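Local coordinates for protein CEP104 (Gallus gallus, PDB 5JO8) that is a centriolar protein whose TOG domain, an array of paired helices, probably binds tubulin or microtubules, at residues 125-136 with 166-176; 140-151 with 188-196. All coordinates share one frame; numbering follows the deposited sequence.

Contact 1. Residues 125-136 with 166-176; sequences KLETSHCVEKTL and EVKPLQIVPVH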
# COMPACT_ATOMS: atom_id res chain seq x y z
N LYS A 125 -17.79 2.26 5.81
CA LYS A 125 -16.63 2.26 4.93
C LYS A 125 -15.68 3.42 5.20
O LYS A 125 -14.53 3.38 4.76
CB LYS A 125 -17.05 2.22 3.46
CG LYS A 125 -17.94 1.03 3.08
CD LYS A 125 -17.48 -0.29 3.71
CE LYS A 125 -16.21 -0.81 3.07
NZ LYS A 125 -16.40 -1.20 1.62
N LEU A 126 -16.13 4.43 5.94
CA LEU A 126 -15.21 5.47 6.40
C LEU A 126 -14.11 4.84 7.26
O LEU A 126 -12.94 5.23 7.16
CB LEU A 126 -15.97 6.57 7.18
CG LEU A 126 -15.28 7.83 7.71
CD1 LEU A 126 -16.34 8.82 8.15
CD2 LEU A 126 -14.32 7.59 8.87
N GLU A 127 -14.47 3.88 8.09
CA GLU A 127 -13.48 3.23 8.94
C GLU A 127 -12.53 2.38 8.11
O GLU A 127 -11.33 2.38 8.34
CB GLU A 127 -14.14 2.40 10.03
CG GLU A 127 -14.97 3.26 10.97
CD GLU A 127 -14.14 4.33 11.67
OE1 GLU A 127 -12.97 4.05 12.02
OE2 GLU A 127 -14.65 5.45 11.88
N THR A 128 -13.08 1.67 7.12
CA THR A 128 -12.24 0.89 6.20
C THR A 128 -11.23 1.81 5.53
O THR A 128 -10.05 1.48 5.40
CB THR A 128 -13.08 0.24 5.12
OG1 THR A 128 -14.20 -0.41 5.73
CG2 THR A 128 -12.26 -0.79 4.33
N SER A 129 -11.72 2.96 5.07
CA SER A 129 -10.87 3.95 4.41
C SER A 129 -9.74 4.40 5.32
O SER A 129 -8.58 4.47 4.90
CB SER A 129 -11.71 5.15 3.97
OG SER A 129 -10.87 6.18 3.47
N HIS A 130 -10.07 4.72 6.56
CA HIS A 130 -9.07 5.09 7.55
C HIS A 130 -7.99 4.00 7.68
O HIS A 130 -6.79 4.31 7.70
CB HIS A 130 -9.74 5.33 8.91
CG HIS A 130 -8.77 5.59 10.02
ND1 HIS A 130 -8.32 6.86 10.33
CD2 HIS A 130 -8.18 4.75 10.90
CE1 HIS A 130 -7.49 6.78 11.36
NE2 HIS A 130 -7.38 5.52 11.72
N CYS A 131 -8.41 2.74 7.74
CA CYS A 131 -7.44 1.64 7.88
C CYS A 131 -6.45 1.61 6.73
O CYS A 131 -5.25 1.44 6.94
CB CYS A 131 -8.13 0.28 7.94
SG CYS A 131 -9.16 0.04 9.42
N VAL A 132 -6.98 1.74 5.52
CA VAL A 132 -6.14 1.69 4.32
C VAL A 132 -5.24 2.93 4.25
O VAL A 132 -4.04 2.82 4.04
CB VAL A 132 -6.97 1.53 3.03
CG1 VAL A 132 -6.05 1.55 1.81
CG2 VAL A 132 -7.77 0.24 3.07
N GLU A 133 -5.81 4.12 4.46
CA GLU A 133 -5.03 5.35 4.32
C GLU A 133 -3.89 5.44 5.34
O GLU A 133 -2.84 5.98 5.03
CB GLU A 133 -5.93 6.58 4.44
CG GLU A 133 -6.95 6.74 3.33
CD GLU A 133 -6.33 7.14 1.99
OE1 GLU A 133 -5.11 7.43 1.94
OE2 GLU A 133 -7.06 7.18 0.98
N LYS A 134 -4.10 4.90 6.53
CA LYS A 134 -3.09 5.00 7.58
C LYS A 134 -1.97 3.98 7.43
O LYS A 134 -0.92 4.13 8.06
CB LYS A 134 -3.73 4.87 8.97
CG LYS A 134 -4.64 6.03 9.36
CD LYS A 134 -3.87 7.34 9.35
CE LYS A 134 -4.81 8.51 9.59
NZ LYS A 134 -4.10 9.82 9.56
N THR A 135 -2.19 2.94 6.64
CA THR A 135 -1.23 1.85 6.54
C THR A 135 -0.57 1.70 5.17
O THR A 135 0.58 1.26 5.09
CB THR A 135 -1.87 0.50 6.94
OG1 THR A 135 -2.93 0.18 6.03
CG2 THR A 135 -2.42 0.59 8.36
N LEU A 136 -1.28 2.04 4.11
CA LEU A 136 -0.73 1.86 2.77
C LEU A 136 0.62 2.57 2.56
O LEU A 136 1.51 1.99 1.94
CB LEU A 136 -1.75 2.27 1.70
CG LEU A 136 -1.35 2.00 0.24
CD1 LEU A 136 -0.95 0.54 0.01
CD2 LEU A 136 -2.51 2.40 -0.65
N GLU A 166 -14.04 -5.63 0.69
CA GLU A 166 -14.25 -4.42 1.50
C GLU A 166 -13.47 -3.21 0.99
O GLU A 166 -13.85 -2.07 1.26
CB GLU A 166 -13.85 -4.67 2.96
CG GLU A 166 -14.82 -5.57 3.74
CD GLU A 166 -16.19 -4.93 3.96
OE1 GLU A 166 -16.26 -3.83 4.54
OE2 GLU A 166 -17.20 -5.55 3.57
N VAL A 167 -12.38 -3.45 0.27
CA VAL A 167 -11.46 -2.39 -0.10
C VAL A 167 -11.59 -1.95 -1.55
O VAL A 167 -11.48 -0.77 -1.86
CB VAL A 167 -10.01 -2.81 0.20
CG1 VAL A 167 -9.01 -1.79 -0.35
CG2 VAL A 167 -9.79 -3.01 1.69
N LYS A 168 -11.77 -2.92 -2.44
CA LYS A 168 -11.90 -2.61 -3.87
C LYS A 168 -12.86 -1.45 -4.23
O LYS A 168 -12.47 -0.55 -4.97
CB LYS A 168 -12.21 -3.89 -4.68
CG LYS A 168 -12.09 -3.70 -6.18
CD LYS A 168 -12.07 -5.04 -6.91
CE LYS A 168 -11.95 -4.85 -8.42
NZ LYS A 168 -11.61 -6.12 -9.14
N PRO A 169 -14.09 -1.44 -3.67
CA PRO A 169 -15.00 -0.35 -4.05
C PRO A 169 -14.55 1.05 -3.60
O PRO A 169 -15.09 2.04 -4.09
CB PRO A 169 -16.30 -0.72 -3.32
CG PRO A 169 -16.19 -2.14 -2.97
CD PRO A 169 -14.73 -2.41 -2.77
N LEU A 170 -13.60 1.13 -2.67
CA LEU A 170 -13.09 2.42 -2.20
C LEU A 170 -12.19 3.11 -3.23
O LEU A 170 -11.97 4.32 -3.16
CB LEU A 170 -12.31 2.26 -0.90
CG LEU A 170 -13.09 1.70 0.29
CD1 LEU A 170 -12.14 1.55 1.47
CD2 LEU A 170 -14.25 2.63 0.61
N GLN A 171 -11.63 2.32 -4.14
CA GLN A 171 -10.75 2.85 -5.19
C GLN A 171 -9.59 3.68 -4.65
O GLN A 171 -9.23 4.71 -5.22
CB GLN A 171 -11.58 3.64 -6.21
CG GLN A 171 -12.69 2.81 -6.83
CD GLN A 171 -13.68 3.65 -7.62
OE1 GLN A 171 -13.95 4.80 -7.27
NE2 GLN A 171 -14.23 3.07 -8.67
N ILE A 172 -9.02 3.23 -3.54
CA ILE A 172 -7.98 3.96 -2.83
C ILE A 172 -6.62 3.48 -3.32
O ILE A 172 -5.75 4.28 -3.64
CB ILE A 172 -8.09 3.76 -1.29
CG1 ILE A 172 -9.29 4.50 -0.73
CG2 ILE A 172 -6.80 4.21 -0.58
CD1 ILE A 172 -9.55 4.20 0.74
N VAL A 173 -6.46 2.17 -3.34
CA VAL A 173 -5.14 1.61 -3.62
C VAL A 173 -4.60 2.02 -4.99
O VAL A 173 -3.46 2.48 -5.07
CB VAL A 173 -5.08 0.10 -3.35
CG1 VAL A 173 -3.69 -0.42 -3.64
CG2 VAL A 173 -5.46 -0.18 -1.90
N PRO A 174 -5.41 1.88 -6.06
CA PRO A 174 -4.86 2.26 -7.37
C PRO A 174 -4.42 3.72 -7.47
O PRO A 174 -3.39 4.03 -8.06
CB PRO A 174 -6.03 1.98 -8.32
CG PRO A 174 -6.71 0.83 -7.69
CD PRO A 174 -6.68 1.15 -6.21
N VAL A 175 -5.21 4.61 -6.87
CA VAL A 175 -4.90 6.03 -6.90
C VAL A 175 -3.59 6.32 -6.18
O VAL A 175 -2.76 7.10 -6.67
CB VAL A 175 -6.06 6.86 -6.33
CG1 VAL A 175 -5.72 8.34 -6.34
CG2 VAL A 175 -7.32 6.58 -7.13
N HIS A 176 -3.38 5.68 -5.03
CA HIS A 176 -2.12 5.83 -4.31
C HIS A 176 -0.95 5.34 -5.17
O HIS A 176 0.11 5.97 -5.21
CB HIS A 176 -2.16 5.03 -3.02
CG HIS A 176 -1.33 5.61 -1.92
ND1 HIS A 176 0.05 5.61 -1.95
CD2 HIS A 176 -1.67 6.19 -0.75
CE1 HIS A 176 0.52 6.17 -0.85
NE2 HIS A 176 -0.51 6.54 -0.11
O HOH W 1 -18.47 -3.20 1.69
O HOH W 2 -14.29 -3.03 5.89
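In the helical array of this TOG domain, helix 125-142 packs against the connection that follows helix 148-163. Residues 166-176 run alongside it as a loop, a 3-10 turn and the start of helix 173-177. Polar groups meet at one end. Lys125 NZ donates to the backbone Glu166 O at 2.7 Å, tilted 25° from the carbonyl plane. The lysine chain bends at chi2, chi3 and chi4, which curls the ammonium back to this oxygen. The salt bridge from Lys125 NZ to Glu166 OE1 is long, 3.9 Å. One water joins Lys125 NZ to Glu166 OE2; another joins Thr128 OG1 to Glu166 OE1. Thr128 turns its methyl CG2 to Leu170 CD1, 3.7 Å away. Val132 divides its branches: CG1 meets Ile172 CG2 at 3.7 Å, and CG2 meets Val167 CG2 at 4.1 Å. Ile172 CG2 also lies 3.4 Å from Glu133 OE2. At the far end Leu136 CD2 rests on His176 CB at 3.6 Å, and Leu136 CG lies over one face of the imidazole, toward its rim. Ile158 and Met161 of helix 148-163 also touch Leu136. The contact is thus mainly apolar, and a charged, watered end ties the lysine to the loop backbone.

Contact 2. Residues 140-151 with 188-196; sequences LSRTGDSSSRLR and HLAMSRVEL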
# COMPACT_ATOMS: atom_id res chain seq x y z
N LEU A 140 3.88 0.50 1.44
CA LEU A 140 4.62 0.85 0.23
C LEU A 140 6.09 1.08 0.51
O LEU A 140 6.95 0.69 -0.28
CB LEU A 140 3.99 2.05 -0.49
CG LEU A 140 2.82 1.62 -1.36
CD1 LEU A 140 2.01 2.82 -1.81
CD2 LEU A 140 3.32 0.84 -2.59
N SER A 141 6.40 1.72 1.64
CA SER A 141 7.79 1.93 2.03
C SER A 141 8.56 0.61 2.14
O SER A 141 9.71 0.55 1.74
CB SER A 141 7.87 2.68 3.36
OG SER A 141 7.58 4.05 3.18
N ARG A 142 7.91 -0.43 2.66
CA ARG A 142 8.58 -1.71 2.85
C ARG A 142 8.86 -2.40 1.51
O ARG A 142 9.73 -3.25 1.43
CB ARG A 142 7.76 -2.65 3.75
CG ARG A 142 7.40 -2.08 5.12
CD ARG A 142 8.59 -1.46 5.86
NE ARG A 142 9.73 -2.36 5.99
CZ ARG A 142 9.86 -3.30 6.92
NH1 ARG A 142 8.91 -3.50 7.82
NH2 ARG A 142 10.95 -4.06 6.94
N THR A 143 8.13 -2.03 0.47
CA THR A 143 8.42 -2.57 -0.86
C THR A 143 9.74 -2.02 -1.42
O THR A 143 10.19 -2.45 -2.48
CB THR A 143 7.29 -2.32 -1.89
OG1 THR A 143 7.26 -0.95 -2.27
CG2 THR A 143 5.93 -2.76 -1.34
N GLY A 144 10.33 -1.07 -0.70
CA GLY A 144 11.66 -0.58 -1.04
C GLY A 144 12.79 -1.25 -0.26
O GLY A 144 13.95 -0.86 -0.39
N ASP A 145 12.44 -2.26 0.54
CA ASP A 145 13.43 -2.97 1.36
C ASP A 145 14.56 -3.55 0.52
O ASP A 145 14.36 -3.94 -0.62
CB ASP A 145 12.76 -4.11 2.12
CG ASP A 145 13.56 -4.54 3.32
OD1 ASP A 145 13.44 -3.87 4.37
OD2 ASP A 145 14.30 -5.53 3.22
N SER A 146 15.75 -3.63 1.10
CA SER A 146 16.91 -4.17 0.38
C SER A 146 16.86 -5.69 0.17
O SER A 146 17.59 -6.24 -0.67
CB SER A 146 18.21 -3.76 1.06
OG SER A 146 18.19 -4.12 2.43
N SER A 147 16.00 -6.37 0.93
CA SER A 147 15.83 -7.82 0.80
C SER A 147 14.60 -8.17 -0.04
O SER A 147 13.48 -7.76 0.28
CB SER A 147 15.72 -8.48 2.17
OG SER A 147 16.95 -8.40 2.88
N SER A 148 14.83 -8.94 -1.10
CA SER A 148 13.76 -9.34 -2.01
C SER A 148 12.60 -10.02 -1.31
O SER A 148 11.44 -9.80 -1.67
CB SER A 148 14.31 -10.24 -3.11
OG SER A 148 14.83 -11.44 -2.57
N ARG A 149 12.90 -10.84 -0.30
CA ARG A 149 11.86 -11.56 0.42
C ARG A 149 10.81 -10.60 0.94
O ARG A 149 9.61 -10.82 0.75
CB ARG A 149 12.46 -12.34 1.59
CG ARG A 149 11.47 -13.29 2.26
CD ARG A 149 11.91 -13.65 3.68
NE ARG A 149 12.08 -12.45 4.49
CZ ARG A 149 11.10 -11.82 5.12
NH1 ARG A 149 11.36 -10.74 5.83
NH2 ARG A 149 9.85 -12.28 5.04
N LEU A 150 11.27 -9.53 1.57
CA LEU A 150 10.34 -8.60 2.22
C LEU A 150 9.64 -7.74 1.18
O LEU A 150 8.46 -7.43 1.34
CB LEU A 150 11.06 -7.74 3.27
CG LEU A 150 10.23 -7.00 4.33
CD1 LEU A 150 9.98 -5.57 3.93
CD2 LEU A 150 8.91 -7.71 4.60
N ARG A 151 10.34 -7.35 0.12
CA ARG A 151 9.71 -6.55 -0.94
C ARG A 151 8.52 -7.31 -1.52
O ARG A 151 7.48 -6.73 -1.82
CB ARG A 151 10.70 -6.26 -2.07
CG ARG A 151 11.84 -5.36 -1.69
CD ARG A 151 12.52 -4.79 -2.93
NE ARG A 151 13.10 -5.81 -3.81
CZ ARG A 151 14.32 -6.31 -3.68
NH1 ARG A 151 15.11 -5.90 -2.70
NH2 ARG A 151 14.76 -7.22 -4.54
N HIS A 188 14.76 0.00 -5.69
CA HIS A 188 13.85 -1.04 -5.23
C HIS A 188 12.43 -0.51 -5.06
O HIS A 188 11.46 -1.14 -5.50
CB HIS A 188 14.34 -1.67 -3.93
CG HIS A 188 15.58 -2.49 -4.10
ND1 HIS A 188 16.59 -2.51 -3.16
CD2 HIS A 188 15.97 -3.30 -5.10
CE1 HIS A 188 17.55 -3.32 -3.58
NE2 HIS A 188 17.21 -3.80 -4.76
N LEU A 189 12.31 0.65 -4.44
CA LEU A 189 11.02 1.31 -4.27
C LEU A 189 10.36 1.57 -5.62
O LEU A 189 9.17 1.29 -5.81
CB LEU A 189 11.23 2.64 -3.55
CG LEU A 189 9.97 3.35 -3.06
CD1 LEU A 189 9.29 2.52 -1.98
CD2 LEU A 189 10.33 4.74 -2.56
N ALA A 190 11.13 2.09 -6.57
CA ALA A 190 10.56 2.45 -7.87
C ALA A 190 10.13 1.21 -8.63
O ALA A 190 9.06 1.18 -9.23
CB ALA A 190 11.58 3.22 -8.69
N MET A 191 10.97 0.19 -8.61
CA MET A 191 10.67 -1.06 -9.28
C MET A 191 9.40 -1.69 -8.72
O MET A 191 8.54 -2.15 -9.47
CB MET A 191 11.83 -2.04 -9.15
CG MET A 191 12.94 -1.83 -10.16
SD MET A 191 12.33 -1.99 -11.85
CE MET A 191 11.74 -3.69 -11.85
N SER A 192 9.28 -1.72 -7.40
CA SER A 192 8.11 -2.28 -6.76
C SER A 192 6.86 -1.52 -7.16
O SER A 192 5.82 -2.11 -7.40
CB SER A 192 8.25 -2.23 -5.24
OG SER A 192 9.22 -3.17 -4.79
N ARG A 193 6.99 -0.20 -7.25
CA ARG A 193 5.84 0.61 -7.61
C ARG A 193 5.38 0.36 -9.04
O ARG A 193 4.20 0.15 -9.28
CB ARG A 193 6.09 2.10 -7.38
CG ARG A 193 4.82 2.92 -7.51
CD ARG A 193 4.30 3.40 -6.14
NE ARG A 193 4.99 4.63 -5.75
CZ ARG A 193 4.75 5.82 -6.29
NH1 ARG A 193 3.83 5.95 -7.24
NH2 ARG A 193 5.43 6.88 -5.89
N VAL A 194 6.30 0.35 -10.01
CA VAL A 194 5.87 0.10 -11.38
C VAL A 194 5.31 -1.31 -11.55
O VAL A 194 4.36 -1.52 -12.30
CB VAL A 194 6.95 0.44 -12.42
CG1 VAL A 194 7.19 1.93 -12.45
CG2 VAL A 194 8.26 -0.30 -12.13
N GLU A 195 5.89 -2.28 -10.84
CA GLU A 195 5.42 -3.64 -10.95
C GLU A 195 4.03 -3.80 -10.33
O GLU A 195 3.20 -4.55 -10.86
CB GLU A 195 6.41 -4.61 -10.29
CG GLU A 195 7.72 -4.74 -11.02
CD GLU A 195 8.69 -5.63 -10.26
OE1 GLU A 195 8.59 -5.70 -9.02
OE2 GLU A 195 9.55 -6.25 -10.92
N LEU A 196 3.78 -3.11 -9.22
CA LEU A 196 2.46 -3.12 -8.59
C LEU A 196 1.38 -2.56 -9.51
O LEU A 196 0.30 -3.14 -9.66
CB LEU A 196 2.46 -2.34 -7.27
CG LEU A 196 2.86 -3.19 -6.06
CD1 LEU A 196 3.15 -2.31 -4.86
CD2 LEU A 196 1.75 -4.17 -5.74
O HOH W 3 6.94 1.16 -4.11
O HOH W 4 14.40 1.43 -2.02
O HOH W 5 16.79 -0.83 -0.49
O HOH W 6 8.03 -5.83 -4.63
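The turn between helices 125-142 and 148-163 of the TOG domain packs on the first turns of helix 187-204, and a flat stack of the Arg151 guanidinium on the His188 ring marks its outer end. The guanidinium lies flat on the imidazole, with planes 10° apart and centres separated by 4.0 Å. Arg151 NH1 sits over the middle of the ring. The opposite face of the guanidinium meets Ser148 CA. Rotation of the group is fixed at its edge, where Arg151 NH1 donates to Asp145 O at 3.0 Å, almost straight at 171° and in the guanidinium plane. Asp145 OD2 also accepts from Ser147 N, forming an Asx turn ahead of helix 148-163.

Further in, Ser192 OG donates to Thr143 O at 2.6 Å. The serine hydroxyl is anti to its own carbonyl carbon (chi1 -71°), which aims it at the turn. Thr143 OG1 bonds back within its own segment, donating to Leu140 O at 2.6 Å, on a lone pair in the carbonyl plane. A water bridges Thr143 OG1 to Leu189 O. Gly144 lets the backbones come close: its CA is 3.8 Å from Leu189 CA. Leu189 CD1 reaches Leu140 O at 3.4 Å.

Deeper still, Leu140 and Leu196 meet through their methyls, beside Leu177 of helix 173-177. Arg193 sends its guanidinium to the carbonyls of Leu177, Gln179 and Leu180. At the outer end, one water donates to Gly144 O and lies in the plane of the His188 ring, 3.2 Å from His188 ND1.

In the fold
From the N terminus, helix 125-142 supplies the first side of contact 1 and then begins contact 2. The chain turns into helix 148-163, whose first turn completes the first segment of contact 2. It returns along residues 166-176, and contact 1 closes a loop with 29 residues between its segments. Helix 187-204 then closes contact 2 over a 36-residue gap. The segments alternate, so the two loops cross rather than nest. The contact centres lie about 20 Å apart, yet His176 of contact 1 touches Leu140 of contact 2. Together they tie helix 125-142 to helix 173-177, and the turn after helix 125-142, with the start of helix 148-163, to helix 187-204.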